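Local coordinates for protein putative esterase (Sulfolobus solfataricus P2, PDB 2RAU) that probably acts as a lipase or esterase of the alpha/beta-hydrolase superfamily and binds calcium ions, at residues T59-Q65 with S271-W276; I69-G73 with H104-P108. All coordinates share one frame; numbering follows the deposited sequence.

Interaction 1 of 2, residues T59-Q65 with S271-W276; sequences TWSSGEQ and SFDPYW
Asp-273 N donates to Trp-60 O at 2.8 Å, with the donor in the carbonyl plane. A second direct bond runs from Gln-65 NE2 to Ser-271 OG, also 2.8 Å, the hydroxyl lying close to the amide plane; Ser-271 OG is paired in addition with Pro-267 O. The amide's other end, Gln-65 OE1, accepts a hydrogen bond from Ser-61 OG, 2.7 Å from OE1. Held at both ends, the amide crosses the Phe-272 ring with planes 69° apart. Residues 59-65 lead from the central-sheet strand 52-56 into helix 63-68, where alpha/beta hydrolases commonly build part of the oxyanion hole, and Thr-59 lies near the presumed nucleophile elbow. Ser-62 is the N-cap of that helix: with chi1 at 68°, its OG reaches Gln-65 N at 3.0 Å and also donates to a water that donates in turn to Ser-271 O. Two further waters bridge Ser-61 O and Asp-273 OD2, while OD1 has its partner in His-104. The apolar side is made by Thr-59 CG2, which sits over the Trp-276 five-membered ring, 3.5 Å from its centroid. Trp-276 presents its edge to the face of Trp-60 (five-membered rings 5.8 Å apart, planes at 61°), and Trp-60 NE1 is satisfied by Ile-208 O.

Interaction 2 of 2, residues I69-G73 with H104-P108; sequences ISWNG and HYVPP
Trp-71 and His-104 mark the nearest backbone approach, their CA atoms 8.2 Å apart, and no direct hydrogen bond joins the two segments, so side chains and water carry the contact. Strand 70-71 pairs antiparallel with 74-75 as a small hairpin after helix 63-68, packed here against the loop between strand 94-100 and helix 123-141. The Trp-71 indole reaches that loop because CG is anti to the backbone N (chi1 -176°), which carries the ring away from its strand. Its CD1 meets His-104 CE1 at 3.7 Å, the two ring planes turned 84° from each other. At the far end of the indole, CH2 touches Pro-108 CD at 4.0 Å, this CD lying at the indole edge, near its plane. Over the centre of one indole face, 3.0 Å above the plane, lies the side-chain nitrogen ND2 of Asn-72. That amide also faces the 104-108 loop through solvent: one water accepts from Asn-72 ND2 at 2.8 Å and donates to His-104 O at 2.6 Å, while another donates both to Asn-72 OD1 and to His-104 O. A third water links Trp-71 NE1, a long 3.3 Å away, with Val-106 O at 2.8 Å. NE1 has a further, weak partner in Asp-273 OD1. His-104 itself is held from outside, ND1 by Asp-273 and NE2 by Glu-64, whose OE1 also accepts from the backbone N of Asn-72. With a carboxylate at each ring nitrogen, the imidazole is fixed in rotation and may well be protonated, which would offset part of the charge of the two acids.

In the fold
Interaction 1 is the deeper contact: 8 of its 11 touching residues are buried, it buries 572 Å², both sides summed, and its centre is about 8 Å from that of the chain. Interaction 2 is partly buried, buries 214 Å² and lies about 14 Å out. Interaction 1 adds direct hydrogen bonds to its waters; in interaction 2 the polar links between segments all pass through water. Their centres are about 7 Å apart: helix 63-68 runs on into strand 70-71, and Glu-64 OE2 is hydrogen-bonded to Ser-70 OG. With the Asp-273 to His-104 bond, Glu-64 and Asp-273, both from the segments of interaction 1, supply some polar partners of interaction 2. Along the chain, 69-108 is nested within the loop that interaction 1 closes.

Interaction 1 of 2, residues T59-Q65 with S271-W276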
loop_
_atom_site.group_PDB
_atom_site.type_symbol
_atom_site.label_atom_id
_atom_site.label_comp_id
_atom_site.label_asym_id
_atom_site.label_seq_id
_atom_site.Cartn_x
_atom_site.Cartn_y
_atom_site.Cartn_z
ATOM N N THR A 59 -1.578 4.608 -1.742
ATOM C CA THR A 59 -1.099 5.699 -2.580
ATOM C C THR A 59 0.407 5.909 -2.396
ATOM O O THR A 59 0.886 6.014 -1.270
ATOM C CB THR A 59 -1.836 7.003 -2.220
ATOM O OG1 THR A 59 -3.221 6.716 -2.131
ATOM C CG2 THR A 59 -1.646 8.100 -3.264
ATOM N N TRP A 60 1.108 5.975 -3.532
ATOM C CA TRP A 60 2.547 6.122 -3.642
ATOM C C TRP A 60 3.302 4.926 -3.097
ATOM O O TRP A 60 4.530 4.934 -3.073
ATOM C CB TRP A 60 3.078 7.367 -2.922
ATOM C CG TRP A 60 2.438 8.663 -3.366
ATOM C CD1 TRP A 60 2.641 9.337 -4.555
ATOM C CD2 TRP A 60 1.587 9.480 -2.581
ATOM N NE1 TRP A 60 1.900 10.478 -4.562
ATOM C CE2 TRP A 60 1.257 10.606 -3.363
ATOM C CE3 TRP A 60 1.051 9.356 -1.289
ATOM C CZ2 TRP A 60 0.415 11.612 -2.902
ATOM C CZ3 TRP A 60 0.172 10.327 -0.849
ATOM C CH2 TRP A 60 -0.135 11.444 -1.654
ATOM N N SER A 61 2.589 3.872 -2.741
ATOM C CA SER A 61 3.226 2.678 -2.215
ATOM C C SER A 61 3.405 1.635 -3.330
ATOM O O SER A 61 2.924 1.827 -4.448
ATOM C CB SER A 61 2.466 2.177 -0.978
ATOM O OG SER A 61 3.128 1.078 -0.291
ATOM N N SER A 62 4.214 0.607 -3.030
ATOM C CA SER A 62 4.573 -0.441 -3.953
ATOM C C SER A 62 4.785 -1.766 -3.214
ATOM O O SER A 62 5.001 -1.773 -1.981
ATOM C CB SER A 62 5.859 -0.058 -4.672
ATOM O OG SER A 62 6.981 -0.041 -3.812
ATOM N N GLY A 63 4.774 -2.869 -3.967
ATOM C CA GLY A 63 5.075 -4.165 -3.412
ATOM C C GLY A 63 6.498 -4.191 -2.886
ATOM O O GLY A 63 6.747 -4.788 -1.852
ATOM N N GLU A 64 7.424 -3.554 -3.611
ATOM C CA GLU A 64 8.784 -3.416 -3.139
ATOM C C GLU A 64 8.838 -2.765 -1.737
ATOM O O GLU A 64 9.497 -3.282 -0.828
ATOM C CB GLU A 64 9.627 -2.587 -4.138
ATOM C CG GLU A 64 11.087 -2.555 -3.708
ATOM C CD GLU A 64 12.027 -1.718 -4.564
ATOM O OE1 GLU A 64 11.548 -1.224 -5.592
ATOM O OE2 GLU A 64 13.234 -1.595 -4.185
ATOM N N GLN A 65 8.147 -1.652 -1.556
ATOM C CA GLN A 65 8.088 -1.002 -0.270
ATOM C C GLN A 65 7.590 -1.948 0.801
ATOM O O GLN A 65 8.136 -1.959 1.909
ATOM C CB GLN A 65 7.215 0.239 -0.303
ATOM C CG GLN A 65 7.365 1.093 0.943
ATOM C CD GLN A 65 6.518 2.313 0.913
ATOM O OE1 GLN A 65 5.347 2.291 0.510
ATOM N NE2 GLN A 65 7.111 3.421 1.350
ATOM N N SER A 271 10.760 5.928 0.986
ATOM C CA SER A 271 10.700 4.880 -0.010
ATOM C C SER A 271 9.458 4.878 -0.907
ATOM O O SER A 271 9.289 3.980 -1.721
ATOM C CB SER A 271 10.883 3.510 0.661
ATOM O OG SER A 271 9.922 3.242 1.659
ATOM N N PHE A 272 8.593 5.859 -0.748
ATOM C CA PHE A 272 7.456 6.010 -1.640
ATOM C C PHE A 272 7.888 6.236 -3.104
ATOM O O PHE A 272 8.962 6.726 -3.363
ATOM C CB PHE A 272 6.611 7.222 -1.242
ATOM C CG PHE A 272 5.643 6.978 -0.066
ATOM C CD1 PHE A 272 4.943 5.807 0.057
ATOM C CD2 PHE A 272 5.449 7.960 0.868
ATOM C CE1 PHE A 272 4.063 5.610 1.094
ATOM C CE2 PHE A 272 4.544 7.772 1.910
ATOM C CZ PHE A 272 3.878 6.586 2.019
ATOM N N ASP A 273 6.988 5.889 -4.042
ATOM C CA ASP A 273 7.062 6.351 -5.421
ATOM C C ASP A 273 6.816 7.869 -5.460
ATOM O O ASP A 273 6.168 8.416 -4.600
ATOM C CB ASP A 273 6.012 5.658 -6.296
ATOM C CG ASP A 273 6.320 4.186 -6.560
ATOM O OD1 ASP A 273 7.502 3.865 -6.809
ATOM O OD2 ASP A 273 5.343 3.394 -6.683
ATOM N N PRO A 274 7.358 8.561 -6.469
ATOM C CA PRO A 274 7.205 10.014 -6.510
ATOM C C PRO A 274 5.821 10.560 -6.844
ATOM O O PRO A 274 5.495 11.679 -6.483
ATOM C CB PRO A 274 8.186 10.423 -7.627
ATOM C CG PRO A 274 8.359 9.167 -8.457
ATOM C CD PRO A 274 8.242 8.047 -7.523
ATOM N N TYR A 275 5.058 9.800 -7.618
ATOM C CA TYR A 275 3.822 10.285 -8.224
ATOM C C TYR A 275 2.706 9.271 -8.256
ATOM O O TYR A 275 2.933 8.062 -8.346
ATOM C CB TYR A 275 4.077 10.712 -9.660
ATOM C CG TYR A 275 5.167 11.750 -9.878
ATOM C CD1 TYR A 275 5.028 13.035 -9.352
ATOM C CD2 TYR A 275 6.269 11.485 -10.682
ATOM C CE1 TYR A 275 6.005 14.015 -9.571
ATOM C CE2 TYR A 275 7.214 12.459 -10.940
ATOM C CZ TYR A 275 7.061 13.723 -10.380
ATOM O OH TYR A 275 7.967 14.721 -10.606
ATOM N N TRP A 276 1.488 9.801 -8.252
ATOM C CA TRP A 276 0.266 9.012 -8.271
ATOM C C TRP A 276 -0.690 9.666 -9.269
ATOM O O TRP A 276 -0.810 10.847 -9.271
ATOM C CB TRP A 276 -0.380 9.010 -6.901
ATOM C CG TRP A 276 -1.490 8.056 -6.729
ATOM C CD1 TRP A 276 -2.835 8.341 -6.692
ATOM C CD2 TRP A 276 -1.382 6.634 -6.555
ATOM N NE1 TRP A 276 -3.562 7.173 -6.507
ATOM C CE2 TRP A 276 -2.690 6.118 -6.419
ATOM C CE3 TRP A 276 -0.314 5.747 -6.487
ATOM C CZ2 TRP A 276 -2.942 4.756 -6.209
ATOM C CZ3 TRP A 276 -0.571 4.413 -6.264
ATOM C CH2 TRP A 276 -1.870 3.927 -6.121
HETATM O O HOH W 1 2.882 3.939 -6.136
HETATM O O HOH W 2 3.532 0.854 -7.034
HETATM O O HOH W 3 8.961 1.724 -3.305
#

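Interaction 2 of 2, residues I69-G73 with H104-P108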
loop_
_atom_site.group_PDB
_atom_site.type_symbol
_atom_site.label_atom_id
_atom_site.label_comp_id
_atom_site.label_asym_id
_atom_site.label_seq_id
_atom_site.Cartn_x
_atom_site.Cartn_y
_atom_site.Cartn_z
ATOM N N ILE A 69 11.045 -2.090 2.025
ATOM C CA ILE A 69 11.098 -0.691 2.427
ATOM C C ILE A 69 12.168 0.023 1.601
ATOM O O ILE A 69 13.024 0.751 2.116
ATOM C CB ILE A 69 11.298 -0.512 3.964
ATOM C CG1 ILE A 69 10.580 -1.670 4.739
ATOM C CG2 ILE A 69 10.708 0.835 4.448
ATOM C CD1 ILE A 69 10.728 -1.623 6.252
ATOM N N SER A 70 12.081 -0.229 0.295
ATOM C CA SER A 70 13.008 0.281 -0.679
ATOM C C SER A 70 12.295 0.752 -1.950
ATOM O O SER A 70 11.098 0.447 -2.164
ATOM C CB SER A 70 14.046 -0.811 -0.949
ATOM O OG SER A 70 13.536 -1.993 -1.570
ATOM N N TRP A 71 13.011 1.561 -2.743
ATOM C CA TRP A 71 12.549 2.056 -4.058
ATOM C C TRP A 71 13.635 1.849 -5.079
ATOM O O TRP A 71 14.719 2.422 -4.970
ATOM C CB TRP A 71 12.250 3.543 -3.956
ATOM C CG TRP A 71 11.684 4.173 -5.182
ATOM C CD1 TRP A 71 10.391 4.143 -5.609
ATOM C CD2 TRP A 71 12.406 4.954 -6.135
ATOM N NE1 TRP A 71 10.265 4.877 -6.755
ATOM C CE2 TRP A 71 11.495 5.345 -7.129
ATOM C CE3 TRP A 71 13.751 5.295 -6.275
ATOM C CZ2 TRP A 71 11.877 6.124 -8.221
ATOM C CZ3 TRP A 71 14.128 6.068 -7.336
ATOM C CH2 TRP A 71 13.197 6.495 -8.290
ATOM N N ASN A 72 13.393 0.963 -6.037
ATOM C CA ASN A 72 14.392 0.695 -7.046
ATOM C C ASN A 72 15.693 0.262 -6.478
ATOM O O ASN A 72 16.774 0.571 -7.004
ATOM C CB ASN A 72 14.546 1.916 -7.981
ATOM C CG ASN A 72 13.377 2.048 -8.941
ATOM O OD1 ASN A 72 12.965 1.070 -9.590
ATOM N ND2 ASN A 72 12.882 3.249 -9.097
ATOM N N GLY A 73 15.603 -0.553 -5.433
ATOM C CA GLY A 73 16.816 -1.073 -4.814
ATOM C C GLY A 73 17.557 -0.083 -3.928
ATOM O O GLY A 73 18.625 -0.412 -3.438
ATOM N N HIS A 104 5.298 2.586 -10.029
ATOM C CA HIS A 104 6.595 2.161 -9.629
ATOM C C HIS A 104 7.653 2.198 -10.737
ATOM O O HIS A 104 8.812 1.905 -10.466
ATOM C CB HIS A 104 6.560 0.784 -9.013
ATOM C CG HIS A 104 7.707 0.489 -8.115
ATOM N ND1 HIS A 104 8.131 1.357 -7.112
ATOM C CD2 HIS A 104 8.503 -0.608 -8.021
ATOM C CE1 HIS A 104 9.150 0.803 -6.474
ATOM N NE2 HIS A 104 9.390 -0.391 -7.003
ATOM N N TYR A 105 7.253 2.619 -11.933
ATOM C CA TYR A 105 8.144 2.693 -13.094
ATOM C C TYR A 105 8.254 4.116 -13.644
ATOM O O TYR A 105 8.988 4.350 -14.620
ATOM C CB TYR A 105 7.677 1.700 -14.175
ATOM C CG TYR A 105 7.911 0.303 -13.668
ATOM C CD1 TYR A 105 9.147 -0.255 -13.784
ATOM C CD2 TYR A 105 6.912 -0.400 -12.990
ATOM C CE1 TYR A 105 9.408 -1.457 -13.239
ATOM C CE2 TYR A 105 7.170 -1.591 -12.432
ATOM C CZ TYR A 105 8.424 -2.130 -12.585
ATOM O OH TYR A 105 8.760 -3.359 -12.087
ATOM N N VAL A 106 7.635 5.075 -12.961
ATOM C CA VAL A 106 7.686 6.505 -13.393
ATOM C C VAL A 106 9.010 7.195 -12.924
ATOM O O VAL A 106 9.349 7.173 -11.742
ATOM C CB VAL A 106 6.432 7.260 -12.862
ATOM C CG1 VAL A 106 6.471 8.817 -13.223
ATOM C CG2 VAL A 106 5.150 6.601 -13.382
ATOM N N PRO A 107 9.781 7.795 -13.863
ATOM C CA PRO A 107 10.954 8.501 -13.409
ATOM C C PRO A 107 10.599 9.718 -12.542
ATOM O O PRO A 107 9.613 10.411 -12.784
ATOM C CB PRO A 107 11.620 8.980 -14.696
ATOM C CG PRO A 107 10.957 8.243 -15.781
ATOM C CD PRO A 107 9.599 7.926 -15.305
ATOM N N PRO A 108 11.401 9.968 -11.507
ATOM C CA PRO A 108 11.094 11.048 -10.599
ATOM C C PRO A 108 11.320 12.435 -11.190
ATOM O O PRO A 108 10.792 13.436 -10.672
ATOM C CB PRO A 108 12.027 10.762 -9.429
ATOM C CG PRO A 108 13.248 10.127 -10.069
ATOM C CD PRO A 108 12.621 9.228 -11.130
HETATM O O HOH W 4 8.690 5.438 -9.586
HETATM O O HOH W 5 10.554 3.781 -10.577
HETATM O O HOH W 6 10.934 -0.213 -10.356
#